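Local coordinates for DMATS type aromatic prenyltransferase (Micromonospora olivasterospora, PDB 6ZRY), which probably transfers a dimethylallyl group to the indole ring of tryptophan, as a bacterial aromatic prenyltransferase with the ABBA-barrel fold, at residues 76-81 / 130-135; 170-175 / 264-269; 193-198 / 212-217; 284-289 / 319-324. One frame throughout, in Å; residues are numbered along the deposited sequence.

Interaction 1 of 4, residues 76-81 / 130-135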
loop_
_atom_site.group_PDB
_atom_site.type_symbol
_atom_site.label_atom_id
_atom_site.label_comp_id
_atom_site.label_asym_id
_atom_site.label_seq_id
_atom_site.Cartn_x
_atom_site.Cartn_y
_atom_site.Cartn_z
ATOM N N ARG A 76 5.898 -7.842 -0.829
ATOM C CA ARG A 76 4.680 -7.452 -1.570
ATOM C C ARG A 76 5.041 -6.474 -2.688
ATOM O O ARG A 76 6.057 -5.743 -2.568
ATOM C CB ARG A 76 3.635 -6.871 -0.620
ATOM C CG ARG A 76 3.368 -7.741 0.599
ATOM C CD ARG A 76 4.233 -7.349 1.801
ATOM N NE ARG A 76 4.141 -5.911 2.007
ATOM C CZ ARG A 76 3.028 -5.266 2.423
ATOM N NH1 ARG A 76 1.937 -5.944 2.738
ATOM N NH2 ARG A 76 3.027 -3.947 2.544
ATOM N N ILE A 77 4.226 -6.487 -3.731
ATOM C CA ILE A 77 4.252 -5.497 -4.821
ATOM C C ILE A 77 2.876 -4.868 -4.855
ATOM O O ILE A 77 1.901 -5.637 -4.990
ATOM C CB ILE A 77 4.568 -6.141 -6.180
ATOM C CG1 ILE A 77 5.963 -6.753 -6.212
ATOM C CG2 ILE A 77 4.380 -5.103 -7.260
ATOM C CD1 ILE A 77 6.192 -7.707 -7.352
ATOM N N LEU A 78 2.811 -3.544 -4.811
ATOM C CA LEU A 78 1.591 -2.773 -5.107
ATOM C C LEU A 78 1.738 -2.205 -6.506
ATOM O O LEU A 78 2.786 -1.636 -6.796
ATOM C CB LEU A 78 1.430 -1.661 -4.070
ATOM C CG LEU A 78 0.205 -0.754 -4.240
ATOM C CD1 LEU A 78 -1.071 -1.497 -3.886
ATOM C CD2 LEU A 78 0.333 0.468 -3.378
ATOM N N GLY A 79 0.728 -2.303 -7.351
ATOM C CA GLY A 79 0.812 -1.578 -8.622
ATOM C C GLY A 79 -0.407 -1.722 -9.476
ATOM O O GLY A 79 -1.473 -2.133 -8.960
ATOM N N GLU A 80 -0.271 -1.332 -10.744
ATOM C CA GLU A 80 -1.388 -1.313 -11.683
ATOM C C GLU A 80 -0.863 -1.651 -13.076
ATOM O O GLU A 80 0.324 -1.444 -13.348
ATOM C CB GLU A 80 -2.141 0.028 -11.643
ATOM C CG GLU A 80 -1.319 1.228 -12.055
ATOM C CD GLU A 80 -2.074 2.546 -12.011
ATOM O OE1 GLU A 80 -3.327 2.531 -12.052
ATOM O OE2 GLU A 80 -1.410 3.590 -11.928
ATOM N N THR A 81 -1.761 -2.145 -13.896
ATOM C CA THR A 81 -1.552 -2.443 -15.323
ATOM C C THR A 81 -2.126 -1.288 -16.125
ATOM O O THR A 81 -3.352 -1.073 -16.082
ATOM C CB THR A 81 -2.205 -3.750 -15.745
ATOM O OG1 THR A 81 -2.012 -4.781 -14.759
ATOM C CG2 THR A 81 -1.665 -4.214 -17.085
ATOM N N ALA A 130 -8.900 3.626 -10.160
ATOM C CA ALA A 130 -10.125 2.929 -9.758
ATOM C C ALA A 130 -9.745 1.636 -9.033
ATOM O O ALA A 130 -10.373 1.338 -7.996
ATOM C CB ALA A 130 -10.992 2.667 -10.979
ATOM N N MET A 131 -8.704 0.924 -9.496
ATOM C CA MET A 131 -8.322 -0.396 -8.919
ATOM C C MET A 131 -6.805 -0.596 -9.020
ATOM O O MET A 131 -6.259 -0.524 -10.144
ATOM C CB MET A 131 -9.025 -1.532 -9.665
ATOM C CG MET A 131 -8.640 -2.933 -9.188
ATOM S SD MET A 131 -9.389 -4.227 -10.215
ATOM C CE MET A 131 -11.097 -4.111 -9.687
ATOM N N TRP A 132 -6.162 -0.859 -7.895
ATOM C CA TRP A 132 -4.769 -1.316 -7.836
ATOM C C TRP A 132 -4.754 -2.757 -7.341
ATOM O O TRP A 132 -5.760 -3.236 -6.831
ATOM C CB TRP A 132 -3.912 -0.410 -6.947
ATOM C CG TRP A 132 -3.579 0.933 -7.531
ATOM C CD1 TRP A 132 -3.855 1.402 -8.779
ATOM C CD2 TRP A 132 -2.954 2.011 -6.835
ATOM N NE1 TRP A 132 -3.391 2.684 -8.917
ATOM C CE2 TRP A 132 -2.868 3.096 -7.733
ATOM C CE3 TRP A 132 -2.465 2.171 -5.538
ATOM C CZ2 TRP A 132 -2.289 4.311 -7.384
ATOM C CZ3 TRP A 132 -1.904 3.377 -5.183
ATOM C CH2 TRP A 132 -1.824 4.441 -6.095
ATOM N N CYS A 133 -3.619 -3.387 -7.484
ATOM C CA CYS A 133 -3.330 -4.796 -7.199
ATOM C C CYS A 133 -2.222 -4.823 -6.138
ATOM O O CYS A 133 -1.299 -4.005 -6.292
ATOM C CB CYS A 133 -2.808 -5.430 -8.504
ATOM S SG CYS A 133 -2.276 -7.104 -8.296
ATOM N N SER A 134 -2.307 -5.695 -5.129
ATOM C CA SER A 134 -1.170 -6.074 -4.245
ATOM C C SER A 134 -0.895 -7.575 -4.419
ATOM O O SER A 134 -1.816 -8.346 -4.297
ATOM C CB SER A 134 -1.433 -5.694 -2.795
ATOM O OG SER A 134 -0.325 -5.987 -1.998
ATOM N N LEU A 135 0.338 -7.923 -4.738
ATOM C CA LEU A 135 0.842 -9.314 -4.868
ATOM C C LEU A 135 1.614 -9.611 -3.597
ATOM O O LEU A 135 2.451 -8.771 -3.232
ATOM C CB LEU A 135 1.755 -9.431 -6.088
ATOM C CG LEU A 135 1.168 -9.027 -7.440
ATOM C CD1 LEU A 135 2.241 -8.974 -8.500
ATOM C CD2 LEU A 135 0.082 -9.967 -7.861
HETATM O O HOH W 1 -2.543 5.633 -10.598
HETATM O O HOH W 2 -5.391 0.931 -12.673
#
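Ile77 pairs with Leu135 and Gly79 with Cys133 through four backbone hydrogen bonds, two to each antiparallel hydrogen-bonded pair. They are uniform: Leu135 N to Ile77 O measures 2.8 Å, Gly79 N to Cys133 O 2.9 Å. The short strands 76-79 and 131-135 run antiparallel, at 172°. Between these pairs sits the non-hydrogen-bonded pair of Leu78 and Ser134, where Leu78 CA makes a CA-H...O contact with Cys133 O at 3.4 Å.

Apolar contacts divide between the two faces. Ile77 and Leu135 lie under helix 26-36, their CD1 methyls 4.3 Å apart and Leu35 packing on both. On the other face Leu78, with CG anti to the backbone N (chi1 180°), sends CD2 to within 3.9 Å of Trp132 CE3 on the benzo ring.

The polar part gathers at the pyrrole edge of that indole. Glu80 OE1 lies near the ring plane, 3.1 Å from Trp132 NE1, with its carboxylate turned 72° against the ring. One water donates to Glu80 OE1 and Met131 O, while Ser52 OG is hydrogen-bonded to OE2. A leucine at Trp132 would take away the indole, and would probably leave the Glu80 carboxylate without its ring neighbour and a gap beside Leu78 CD2.

Bound tryptophan touches both Leu78 and Trp132, so these neighbouring strands of the ABBA barrel also form part of the wall of the tryptophan pocket.

Interaction 2 of 4, residues 170-175 / 264-269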
loop_
_atom_site.group_PDB
_atom_site.type_symbol
_atom_site.label_atom_id
_atom_site.label_comp_id
_atom_site.label_asym_id
_atom_site.label_seq_id
_atom_site.Cartn_x
_atom_site.Cartn_y
_atom_site.Cartn_z
ATOM N N LEU A 170 -21.459 -6.597 2.343
ATOM C CA LEU A 170 -20.528 -7.686 2.712
ATOM C C LEU A 170 -20.885 -8.264 4.078
ATOM O O LEU A 170 -20.272 -9.262 4.444
ATOM C CB LEU A 170 -19.110 -7.137 2.669
ATOM C CG LEU A 170 -18.594 -6.848 1.263
ATOM C CD1 LEU A 170 -17.245 -6.141 1.331
ATOM C CD2 LEU A 170 -18.480 -8.137 0.453
ATOM N N GLY A 171 -21.841 -7.656 4.806
ATOM C CA GLY A 171 -22.225 -8.091 6.155
ATOM C C GLY A 171 -21.327 -7.475 7.205
ATOM O O GLY A 171 -21.268 -8.004 8.328
ATOM N N LEU A 172 -20.678 -6.380 6.857
ATOM C CA LEU A 172 -19.872 -5.539 7.741
ATOM C C LEU A 172 -20.663 -4.243 7.953
ATOM O O LEU A 172 -21.871 -4.198 7.542
ATOM C CB LEU A 172 -18.499 -5.313 7.082
ATOM C CG LEU A 172 -17.684 -6.597 6.838
ATOM C CD1 LEU A 172 -16.433 -6.333 6.007
ATOM C CD2 LEU A 172 -17.315 -7.258 8.164
ATOM N N GLY A 173 -20.073 -3.245 8.550
ATOM C CA GLY A 173 -20.718 -1.934 8.658
ATOM C C GLY A 173 -20.645 -1.372 10.067
ATOM O O GLY A 173 -20.521 -0.158 10.172
ATOM N N ALA A 174 -20.706 -2.213 11.105
ATOM C CA ALA A 174 -20.780 -1.752 12.516
ATOM C C ALA A 174 -19.436 -1.130 12.915
ATOM O O ALA A 174 -19.445 -0.012 13.500
ATOM C CB ALA A 174 -21.173 -2.867 13.439
ATOM N N SER A 175 -18.304 -1.776 12.590
ATOM C CA SER A 175 -16.966 -1.197 12.914
ATOM C C SER A 175 -16.799 0.089 12.130
ATOM O O SER A 175 -16.285 1.106 12.689
ATOM C CB SER A 175 -15.866 -2.155 12.659
ATOM O OG SER A 175 -16.011 -3.291 13.490
ATOM N N PHE A 264 -11.719 -4.399 9.233
ATOM C CA PHE A 264 -13.136 -4.700 9.551
ATOM C C PHE A 264 -13.366 -6.183 9.332
ATOM O O PHE A 264 -13.009 -6.717 8.243
ATOM C CB PHE A 264 -14.096 -3.889 8.685
ATOM C CG PHE A 264 -13.901 -2.401 8.747
ATOM C CD1 PHE A 264 -13.649 -1.764 9.955
ATOM C CD2 PHE A 264 -13.978 -1.623 7.602
ATOM C CE1 PHE A 264 -13.501 -0.381 10.019
ATOM C CE2 PHE A 264 -13.816 -0.245 7.674
ATOM C CZ PHE A 264 -13.568 0.367 8.878
ATOM N N THR A 265 -13.947 -6.832 10.317
ATOM C CA THR A 265 -14.223 -8.276 10.275
ATOM C C THR A 265 -15.673 -8.543 10.706
ATOM O O THR A 265 -16.250 -7.705 11.447
ATOM C CB THR A 265 -13.170 -9.013 11.108
ATOM O OG1 THR A 265 -13.312 -10.382 10.748
ATOM C CG2 THR A 265 -13.318 -8.780 12.600
ATOM N N GLU A 266 -16.221 -9.669 10.241
ATOM C CA GLU A 266 -17.598 -10.125 10.547
ATOM C C GLU A 266 -17.803 -10.284 12.053
ATOM O O GLU A 266 -16.917 -10.841 12.729
ATOM C CB GLU A 266 -17.850 -11.478 9.917
ATOM C CG GLU A 266 -18.170 -11.414 8.458
ATOM C CD GLU A 266 -18.721 -12.732 7.949
ATOM O OE1 GLU A 266 -18.319 -13.144 6.875
ATOM O OE2 GLU A 266 -19.543 -13.349 8.669
ATOM N N GLY A 267 -18.938 -9.808 12.545
ATOM C CA GLY A 267 -19.391 -10.036 13.922
ATOM C C GLY A 267 -18.738 -9.113 14.939
ATOM O O GLY A 267 -19.090 -9.235 16.117
ATOM N N ALA A 268 -17.829 -8.216 14.529
ATOM C CA ALA A 268 -17.154 -7.249 15.430
ATOM C C ALA A 268 -17.799 -5.874 15.253
ATOM O O ALA A 268 -18.264 -5.586 14.110
ATOM C CB ALA A 268 -15.673 -7.201 15.145
ATOM N N ASP A 269 -17.844 -5.041 16.311
ATOM C CA ASP A 269 -18.375 -3.657 16.186
ATOM C C ASP A 269 -17.242 -2.641 16.319
ATOM O O ASP A 269 -17.519 -1.450 16.213
ATOM C CB ASP A 269 -19.545 -3.418 17.140
ATOM C CG ASP A 269 -19.166 -3.200 18.604
ATOM O OD1 ASP A 269 -17.969 -3.425 18.944
ATOM O OD2 ASP A 269 -20.109 -2.773 19.414
HETATM O O HOH W 3 -20.570 -7.666 10.810
HETATM O O HOH W 4 -19.648 -5.299 11.408
HETATM O O HOH W 5 -13.985 -5.326 12.762
HETATM O O HOH W 6 -17.100 -4.722 11.489
#
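Leu172 and Ser175 make the tight part of this contact. The CD2 methyl of Leu172 presses on the peptide link after Thr265, 3.3 Å from Thr265 C, while its CD1 lies 4.3 Å from Phe264 CB; Val210 and Leu167 pack on the same leucine. Ser175 CB rests 3.5 Å from Phe264 CD1, at an oblique slant to the ring. With OG anti to its carbonyl carbon (chi1 -62°), the serine hydroxyl is set 3.2 Å from Asp269 C. Two waters are held in this packed part: one takes the Ser175 OG proton at 2.7 Å and donates to both Thr265 O and Ala268 O, and another accepts from Thr265 N and donates to Ser175 OG.

Both segments lie where regular structure ends, at the periphery of the barrel. Gly171 ends helix 159-170 in a Schellman motif, Gly173 is the N-cap of helix 174-182, and strand 258-265 runs out into a type II beta turn from Thr265 to Ala268.

The looser side is bridged by water. One molecule donates to Gly171 O and accepts from Gly267 N; another links Ala174 N with Ala268 O. At the exposed end, Ala174 CB meets Asp269 CB at 4.1 Å. Asp269 binds calcium in a crystal structure of this protein, although no calcium is bound to this chain.

Interaction 3 of 4, residues 193-198 / 212-217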
loop_
_atom_site.group_PDB
_atom_site.type_symbol
_atom_site.label_atom_id
_atom_site.label_comp_id
_atom_site.label_asym_id
_atom_site.label_seq_id
_atom_site.Cartn_x
_atom_site.Cartn_y
_atom_site.Cartn_z
ATOM N N ASP A 193 -9.958 14.262 6.359
ATOM C CA ASP A 193 -9.946 12.780 6.515
ATOM C C ASP A 193 -10.585 12.130 5.279
ATOM O O ASP A 193 -11.801 12.174 5.129
ATOM C CB ASP A 193 -10.633 12.349 7.802
ATOM C CG ASP A 193 -9.872 12.727 9.068
ATOM O OD1 ASP A 193 -8.640 12.958 8.998
ATOM O OD2 ASP A 193 -10.505 12.748 10.118
ATOM N N ARG A 194 -9.765 11.532 4.434
ATOM C CA ARG A 194 -10.135 11.099 3.068
ATOM C C ARG A 194 -10.136 9.579 3.051
ATOM O O ARG A 194 -9.207 8.974 3.594
ATOM C CB ARG A 194 -9.155 11.706 2.063
ATOM C CG ARG A 194 -9.272 13.229 1.936
ATOM C CD ARG A 194 -10.245 13.704 0.901
ATOM N NE ARG A 194 -9.913 13.245 -0.436
ATOM C CZ ARG A 194 -9.065 13.836 -1.268
ATOM N NH1 ARG A 194 -8.438 14.954 -0.919
ATOM N NH2 ARG A 194 -8.841 13.294 -2.456
ATOM N N LEU A 195 -11.148 8.981 2.461
ATOM C CA LEU A 195 -11.230 7.504 2.261
ATOM C C LEU A 195 -10.409 7.135 1.014
ATOM O O LEU A 195 -10.834 7.425 -0.136
ATOM C CB LEU A 195 -12.704 7.106 2.134
ATOM C CG LEU A 195 -13.573 7.468 3.342
ATOM C CD1 LEU A 195 -15.047 7.504 2.966
ATOM C CD2 LEU A 195 -13.339 6.525 4.492
ATOM N N THR A 196 -9.259 6.525 1.221
ATOM C CA THR A 196 -8.204 6.444 0.189
ATOM C C THR A 196 -8.208 5.070 -0.475
ATOM O O THR A 196 -8.044 5.015 -1.691
ATOM C CB THR A 196 -6.839 6.790 0.782
ATOM O OG1 THR A 196 -6.957 8.115 1.307
ATOM C CG2 THR A 196 -5.747 6.717 -0.265
ATOM N N PHE A 197 -8.294 3.991 0.295
ATOM C CA PHE A 197 -8.330 2.627 -0.266
ATOM C C PHE A 197 -9.395 1.797 0.428
ATOM O O PHE A 197 -9.510 1.864 1.646
ATOM C CB PHE A 197 -7.013 1.851 -0.092
ATOM C CG PHE A 197 -5.789 2.478 -0.719
ATOM C CD1 PHE A 197 -5.720 2.689 -2.083
ATOM C CD2 PHE A 197 -4.692 2.800 0.058
ATOM C CE1 PHE A 197 -4.575 3.216 -2.665
ATOM C CE2 PHE A 197 -3.546 3.337 -0.515
ATOM C CZ PHE A 197 -3.493 3.550 -1.881
ATOM N N PHE A 198 -10.096 0.995 -0.361
ATOM C CA PHE A 198 -10.979 -0.082 0.101
ATOM C C PHE A 198 -10.360 -1.378 -0.379
ATOM O O PHE A 198 -10.426 -1.619 -1.591
ATOM C CB PHE A 198 -12.382 0.177 -0.453
ATOM C CG PHE A 198 -13.447 -0.784 -0.003
ATOM C CD1 PHE A 198 -13.568 -2.049 -0.581
ATOM C CD2 PHE A 198 -14.384 -0.401 0.949
ATOM C CE1 PHE A 198 -14.568 -2.926 -0.170
ATOM C CE2 PHE A 198 -15.368 -1.283 1.362
ATOM C CZ PHE A 198 -15.460 -2.539 0.802
ATOM N N LEU A 212 -9.776 -0.692 5.316
ATOM C CA LEU A 212 -10.063 0.681 4.872
ATOM C C LEU A 212 -8.912 1.583 5.277
ATOM O O LEU A 212 -8.560 1.594 6.459
ATOM C CB LEU A 212 -11.378 1.147 5.491
ATOM C CG LEU A 212 -11.874 2.516 5.028
ATOM C CD1 LEU A 212 -12.284 2.503 3.568
ATOM C CD2 LEU A 212 -13.025 2.987 5.892
ATOM N N TYR A 213 -8.416 2.371 4.345
ATOM C CA TYR A 213 -7.313 3.319 4.600
ATOM C C TYR A 213 -7.850 4.738 4.579
ATOM O O TYR A 213 -8.559 5.076 3.592
ATOM C CB TYR A 213 -6.238 3.187 3.540
ATOM C CG TYR A 213 -5.433 1.915 3.512
ATOM C CD1 TYR A 213 -6.009 0.686 3.217
ATOM C CD2 TYR A 213 -4.045 1.958 3.634
ATOM C CE1 TYR A 213 -5.259 -0.473 3.131
ATOM C CE2 TYR A 213 -3.279 0.802 3.540
ATOM C CZ TYR A 213 -3.893 -0.416 3.283
ATOM O OH TYR A 213 -3.173 -1.570 3.155
ATOM N N LEU A 214 -7.531 5.523 5.601
ATOM C CA LEU A 214 -7.900 6.963 5.730
ATOM C C LEU A 214 -6.620 7.787 5.628
ATOM O O LEU A 214 -5.669 7.431 6.314
ATOM C CB LEU A 214 -8.533 7.211 7.092
ATOM C CG LEU A 214 -10.019 6.968 7.241
ATOM C CD1 LEU A 214 -10.394 5.570 6.836
ATOM C CD2 LEU A 214 -10.434 7.219 8.710
ATOM N N THR A 215 -6.625 8.838 4.840
ATOM C CA THR A 215 -5.519 9.801 4.754
ATOM C C THR A 215 -5.891 10.987 5.623
ATOM O O THR A 215 -6.980 11.562 5.414
ATOM C CB THR A 215 -5.210 10.189 3.308
ATOM O OG1 THR A 215 -4.899 8.989 2.582
ATOM C CG2 THR A 215 -4.076 11.180 3.206
ATOM N N HIS A 216 -5.028 11.315 6.567
ATOM C CA HIS A 216 -5.212 12.394 7.552
ATOM C C HIS A 216 -4.391 13.604 7.109
ATOM O O HIS A 216 -3.202 13.663 7.460
ATOM C CB HIS A 216 -4.803 11.905 8.950
ATOM C CG HIS A 216 -5.572 10.729 9.430
ATOM N ND1 HIS A 216 -6.914 10.811 9.783
ATOM C CD2 HIS A 216 -5.201 9.455 9.672
ATOM C CE1 HIS A 216 -7.334 9.635 10.180
ATOM N NE2 HIS A 216 -6.308 8.795 10.151
ATOM N N HIS A 217 -4.975 14.519 6.359
ATOM C CA HIS A 217 -4.253 15.686 5.791
ATOM C C HIS A 217 -3.867 16.659 6.911
ATOM O O HIS A 217 -4.707 16.910 7.777
ATOM C CB HIS A 217 -5.076 16.347 4.683
ATOM C CG HIS A 217 -5.168 15.494 3.473
ATOM N ND1 HIS A 217 -4.145 15.427 2.536
ATOM C CD2 HIS A 217 -6.107 14.603 3.089
ATOM C CE1 HIS A 217 -4.477 14.571 1.593
ATOM N NE2 HIS A 217 -5.688 14.039 1.915
#
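Phe197 points an edge at the face of Tyr213 in a T-shaped stack. Its CD2 stands 3.6 Å from Tyr213 CG, toward the rim of the tyrosine ring, and the two planes are 89° apart. Beside this pair, Thr196 OG1 and Thr215 OG1 share a short hydrogen bond of 2.6 Å in which either may be the donor. Across the strands on the other face, His216 ND1 donates to Asp193 OD1 at 2.9 Å; the oxygen lies in the imidazole plane but is approached from well above its own carboxylate. Leucines fill that face too: Leu195 CD2 meets Leu212 CD2 at 3.8 Å and lies alongside Leu214 CD1.

This is the beta hairpin of strands 193-201 and 209-220, and a classic beta bulge interrupts its register. Thr196 and Phe197 both face Tyr213, whose carbonyl O takes Thr196 N at 2.9 Å and Phe197 N only weakly, at 3.5 Å. The extra residue brings the Thr196 side chain round toward Thr215, and its CG2 methyl sits 4.0 Å above the Phe197 ring, over its centre.

Farther out, Arg194, with CG anti to its carbonyl carbon (chi1 -68°), lays its CG at the edge of the His217 ring, while its guanidinium turns to a salt bridge with Glu152. Arg185 adds a salt bridge to Asp193 OD1. Tyr148 hydrogen-bonds Tyr213 OH and meets Phe197 edge-to-face, and Phe197 itself touches the bound tryptophan.

Interaction 4 of 4, residues 284-289 / 319-324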
loop_
_atom_site.group_PDB
_atom_site.type_symbol
_atom_site.label_atom_id
_atom_site.label_comp_id
_atom_site.label_asym_id
_atom_site.label_seq_id
_atom_site.Cartn_x
_atom_site.Cartn_y
_atom_site.Cartn_z
ATOM N N VAL A 284 12.780 13.406 6.157
ATOM C CA VAL A 284 14.232 13.099 6.254
ATOM C C VAL A 284 14.996 13.941 5.224
ATOM O O VAL A 284 14.364 14.450 4.288
ATOM C CB VAL A 284 14.503 11.604 6.036
ATOM C CG1 VAL A 284 13.901 10.735 7.129
ATOM C CG2 VAL A 284 14.027 11.152 4.649
ATOM N N THR A 285 16.317 14.018 5.379
ATOM C CA THR A 285 17.227 14.662 4.405
ATOM C C THR A 285 17.463 13.713 3.233
ATOM O O THR A 285 17.635 14.205 2.107
ATOM C CB THR A 285 18.523 15.104 5.082
ATOM O OG1 THR A 285 19.104 14.005 5.789
ATOM C CG2 THR A 285 18.264 16.251 6.025
ATOM N N ASP A 286 17.471 12.412 3.488
ATOM C CA ASP A 286 17.928 11.402 2.525
ATOM C C ASP A 286 17.618 10.000 3.061
ATOM O O ASP A 286 17.232 9.878 4.190
ATOM C CB ASP A 286 19.432 11.590 2.264
ATOM C CG ASP A 286 20.257 11.520 3.523
ATOM O OD1 ASP A 286 20.349 10.427 4.099
ATOM O OD2 ASP A 286 20.784 12.556 3.926
ATOM N N ASP A 287 17.882 8.998 2.246
ATOM C CA ASP A 287 17.595 7.588 2.538
ATOM C C ASP A 287 18.558 7.023 3.581
ATOM O O ASP A 287 18.202 6.013 4.166
ATOM C CB ASP A 287 17.560 6.816 1.231
ATOM C CG ASP A 287 16.203 7.013 0.586
ATOM O OD1 ASP A 287 15.184 6.683 1.302
ATOM O OD2 ASP A 287 16.164 7.502 -0.588
ATOM N N GLN A 288 19.741 7.610 3.788
ATOM C CA GLN A 288 20.614 7.166 4.901
ATOM C C GLN A 288 19.893 7.497 6.199
ATOM O O GLN A 288 19.758 6.596 7.064
ATOM C CB GLN A 288 21.986 7.807 4.883
ATOM C CG GLN A 288 22.912 7.242 5.961
ATOM C CD GLN A 288 23.229 5.790 5.758
ATOM O OE1 GLN A 288 23.868 5.398 4.778
ATOM N NE2 GLN A 288 22.746 4.952 6.654
ATOM N N GLU A 289 19.397 8.710 6.319
ATOM C CA GLU A 289 18.639 9.095 7.533
ATOM C C GLU A 289 17.385 8.222 7.659
ATOM O O GLU A 289 17.087 7.732 8.802
ATOM C CB GLU A 289 18.265 10.560 7.543
ATOM C CG GLU A 289 17.678 10.945 8.891
ATOM C CD GLU A 289 17.283 12.388 9.072
ATOM O OE1 GLU A 289 17.002 13.042 8.080
ATOM O OE2 GLU A 289 17.287 12.849 10.254
ATOM N N PRO A 319 24.399 5.097 -3.268
ATOM C CA PRO A 319 24.631 5.590 -1.913
ATOM C C PRO A 319 23.304 6.110 -1.354
ATOM O O PRO A 319 22.620 6.782 -2.082
ATOM C CB PRO A 319 25.630 6.735 -2.106
ATOM C CG PRO A 319 26.362 6.357 -3.387
ATOM C CD PRO A 319 25.258 5.772 -4.264
ATOM N N LEU A 320 22.964 5.767 -0.131
ATOM C CA LEU A 320 21.658 6.181 0.448
ATOM C C LEU A 320 21.636 7.696 0.623
ATOM O O LEU A 320 20.564 8.295 0.428
ATOM C CB LEU A 320 21.430 5.442 1.755
ATOM C CG LEU A 320 21.279 3.942 1.608
ATOM C CD1 LEU A 320 20.918 3.330 2.918
ATOM C CD2 LEU A 320 20.231 3.599 0.563
ATOM N N ARG A 321 22.782 8.307 0.921
ATOM C CA ARG A 321 22.914 9.780 1.053
ATOM C C ARG A 321 22.566 10.522 -0.234
ATOM O O ARG A 321 22.276 11.691 -0.144
ATOM C CB ARG A 321 24.350 10.135 1.446
ATOM C CG ARG A 321 24.617 9.922 2.919
ATOM C CD ARG A 321 23.806 10.864 3.798
ATOM N NE ARG A 321 24.255 10.838 5.189
ATOM C CZ ARG A 321 23.544 11.280 6.224
ATOM N NH1 ARG A 321 22.341 11.801 6.048
ATOM N NH2 ARG A 321 24.051 11.204 7.440
ATOM N N ASP A 322 22.639 9.864 -1.397
ATOM C CA ASP A 322 22.586 10.520 -2.725
ATOM C C ASP A 322 21.145 10.769 -3.155
ATOM O O ASP A 322 20.964 11.293 -4.226
ATOM C CB ASP A 322 23.305 9.685 -3.794
ATOM C CG ASP A 322 24.823 9.764 -3.738
ATOM O OD1 ASP A 322 25.346 10.398 -2.819
ATOM O OD2 ASP A 322 25.459 9.186 -4.633
ATOM N N GLY A 323 20.148 10.422 -2.344
ATOM C CA GLY A 323 18.748 10.744 -2.672
ATOM C C GLY A 323 17.831 10.522 -1.501
ATOM O O GLY A 323 18.303 10.190 -0.433
ATOM N N VAL A 324 16.556 10.693 -1.736
ATOM C CA VAL A 324 15.488 10.524 -0.755
ATOM C C VAL A 324 14.354 9.813 -1.488
ATOM O O VAL A 324 14.359 9.847 -2.752
ATOM C CB VAL A 324 15.085 11.891 -0.171
ATOM C CG1 VAL A 324 14.246 12.721 -1.125
ATOM C CG2 VAL A 324 14.379 11.741 1.155
HETATM O O HOH W 7 24.854 6.580 2.095
#
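Val284 opens the contact with its CG2 methyl 3.6 Å from Val324 CG2. Thr285 follows, its N donating to OE1 of Glu289, whose OE2 is salt-bridged to Arg293.

Asp286 works in two directions. Its CG sits between the backbone N and the carbonyl carbon (chi1 57°), which folds the carboxylate back over the helix start: OD1 accepts from Glu289 N at 3.0 Å and weakly from Gln288 N. OD2 uses its syn lone pair for a salt bridge with Arg321 NH1, 2.7 Å away and in the guanidinium plane, the two flat groups standing 78° apart. An asparagine in its place would probably leave Arg321 without its charged mate, and the loop less firmly held to the helix start.

Next, Asp287 N donates to Gly323 O at 3.0 Å and weakly to Leu320 O, while its carboxylate turns to Arg318 and to the backbone of Leu326 and Ile327. Gln288 lays CB over one face of the Arg321 guanidinium, 3.6 Å above the plane, and a water joins its OE1 to Arg321 N while NE2 bonds Asp292.

The arrangement is an aspartate N-cap on helix 287-300, bridged by an arginine to the 3-10 segment 320-322 in the loop before strand 327-333.

Interactions 1 and 3 are the buried pair, both strand pairings in the barrel sheet. They meet directly, Trp132 CZ3 lying 3.7 Å from Phe197 CZ, and both help line the tryptophan pocket. Interactions 2 and 4 are only partly buried, each centred about 22 Å from the chain's centre, on opposite sides of it. Interaction 2 joins the same sheet at the end of strand 258-265, which neighbours strand 209-220; Phe264 CE2 touches Leu212 CB there at 3.6 Å. The chemistry changes with place: backbone pairing, regular in 1 and bulged in 3, with aromatic packing inside, water bridges between turns at 170-175/264-269, and a salt bridge joined to helix capping at 284-289/319-324.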